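Local coordinates for AxyAgu115A (Amphibacillus xylanus NBRC 15112, PDB 6NPS), which probably acts as a family GH115 alpha-glucuronidase, releasing glucuronic acid side groups from xylans such as arabinoglucuronoxylan, at residues Glu554-Gln557 with His563-Ala566. The protein carries 3 engineered substitutions. Numbering follows the deposited sequence.
Sequences ELYQ and HFTA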
loop_
_atom_site.group_PDB
_atom_site.type_symbol
_atom_site.label_atom_id
_atom_site.label_comp_id
_atom_site.label_asym_id
_atom_site.label_seq_id
_atom_site.Cartn_x
_atom_site.Cartn_y
_atom_site.Cartn_z
ATOM N N GLU A 554 12.573 -25.028 -26.184
ATOM C CA GLU A 554 13.357 -26.034 -26.892
ATOM C C GLU A 554 12.460 -26.844 -27.811
ATOM O O GLU A 554 12.781 -27.055 -28.991
ATOM C CB GLU A 554 14.055 -26.973 -25.907
ATOM C CG GLU A 554 15.128 -26.357 -25.060
ATOM C CD GLU A 554 15.663 -27.342 -24.014
ATOM O OE1 GLU A 554 15.614 -28.570 -24.264
ATOM O OE2 GLU A 554 16.125 -26.884 -22.943
ATOM N N LEU A 555 11.321 -27.322 -27.287
ATOM C CA LEU A 555 10.466 -28.166 -28.126
ATOM C C LEU A 555 9.775 -27.364 -29.224
ATOM O O LEU A 555 9.482 -27.906 -30.293
ATOM C CB LEU A 555 9.433 -28.904 -27.263
ATOM C CG LEU A 555 10.049 -29.796 -26.177
ATOM C CD1 LEU A 555 8.975 -30.414 -25.314
ATOM C CD2 LEU A 555 10.908 -30.887 -26.804
ATOM N N TYR A 556 9.467 -26.091 -28.961
ATOM C CA TYR A 556 8.925 -25.192 -29.987
ATOM C C TYR A 556 9.835 -25.158 -31.211
ATOM O O TYR A 556 9.360 -25.200 -32.350
ATOM C CB TYR A 556 8.774 -23.788 -29.356
ATOM C CG TYR A 556 8.157 -22.690 -30.186
ATOM C CD1 TYR A 556 8.930 -21.948 -31.066
ATOM C CD2 TYR A 556 6.817 -22.332 -30.032
ATOM C CE1 TYR A 556 8.381 -20.912 -31.803
ATOM C CE2 TYR A 556 6.245 -21.293 -30.774
ATOM C CZ TYR A 556 7.026 -20.599 -31.657
ATOM O OH TYR A 556 6.488 -19.573 -32.403
ATOM N N GLN A 557 11.149 -25.117 -30.988
ATOM C CA GLN A 557 12.079 -25.100 -32.103
ATOM C C GLN A 557 12.343 -26.486 -32.672
ATOM O O GLN A 557 12.710 -26.608 -33.847
ATOM C CB GLN A 557 13.396 -24.476 -31.752
ATOM C CG GLN A 557 13.878 -23.888 -33.057
ATOM C CD GLN A 557 15.287 -23.383 -33.015
ATOM O OE1 GLN A 557 16.243 -24.149 -33.178
ATOM N NE2 GLN A 557 15.441 -22.094 -32.737
ATOM N N HIS A 563 3.700 -31.092 -37.188
ATOM C CA HIS A 563 3.106 -31.334 -35.886
ATOM C C HIS A 563 3.170 -30.109 -34.997
ATOM O O HIS A 563 2.807 -30.192 -33.816
ATOM C CB HIS A 563 3.775 -32.552 -35.234
ATOM C CG HIS A 563 3.679 -33.804 -36.060
ATOM N ND1 HIS A 563 4.736 -34.285 -36.809
ATOM C CD2 HIS A 563 2.649 -34.665 -36.266
ATOM C CE1 HIS A 563 4.364 -35.388 -37.439
ATOM N NE2 HIS A 563 3.101 -35.638 -37.133
ATOM N N PHE A 564 3.604 -28.964 -35.546
ATOM C CA PHE A 564 3.712 -27.741 -34.751
ATOM C C PHE A 564 2.373 -27.331 -34.152
ATOM O O PHE A 564 2.299 -26.972 -32.969
ATOM C CB PHE A 564 4.282 -26.594 -35.595
ATOM C CG PHE A 564 4.435 -25.313 -34.837
ATOM C CD1 PHE A 564 5.539 -25.099 -34.012
ATOM C CD2 PHE A 564 3.478 -24.307 -34.951
ATOM C CE1 PHE A 564 5.684 -23.922 -33.304
ATOM C CE2 PHE A 564 3.625 -23.103 -34.246
ATOM C CZ PHE A 564 4.713 -22.912 -33.425
ATOM N N THR A 565 1.305 -27.355 -34.953
ATOM C CA THR A 565 0.013 -26.867 -34.473
ATOM C C THR A 565 -0.438 -27.617 -33.219
ATOM O O THR A 565 -0.911 -27.004 -32.252
ATOM C CB THR A 565 -1.043 -26.991 -35.594
ATOM O OG1 THR A 565 -0.773 -26.029 -36.626
ATOM C CG2 THR A 565 -2.422 -26.735 -35.053
ATOM N N ALA A 566 -0.285 -28.942 -33.216
ATOM C CA ALA A 566 -0.648 -29.750 -32.053
ATOM C C ALA A 566 0.246 -29.461 -30.858
ATOM O O ALA A 566 -0.242 -29.328 -29.738
ATOM C CB ALA A 566 -0.604 -31.243 -32.422
#
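Tyr556 and Phe564 meet in a T-shaped (edge-to-face) aromatic pair. The ring of Phe564 supplies the edge and the ring of Tyr556 supplies the face. Their planes stand at 79° and the centroids lie 5.0 Å apart. The edge is directed off-centre, toward the rim of the tyrosine ring. There Phe564 CZ comes within 3.5 Å of Tyr556 CE2, and Phe564 CE1 lies 3.8 Å from Tyr556 CD2. Both side chains have CG anti to the backbone N (chi1 -177° in Tyr556, -179° in Phe564), which carries the two rings into the gap between their helices.

Packing extends beyond this pair. Tyr556 also touches Tyr567 and Phe568 of helix 564-596, and its ring meets that of Tyr572. Phe564 rests on Val559 in the connecting turn and touches the side chain of Glu622 of helix 601-629.

The polar end of Tyr556 has its own partner, since OH is hydrogen-bonded to Glu622 OE2. With an alanine in place of Tyr556, the edge of Phe564 would probably lose its aromatic face and Glu622 this hydroxyl partner.

The contact joins the C-terminal end of helix 537-558 to the first turn of helix 564-596, across the short connection between these consecutive helices, near the surface. Across the two segments, the chemistry implies cohesion by dispersion and by the weak electrostatics of ring C-H groups facing a pi cloud.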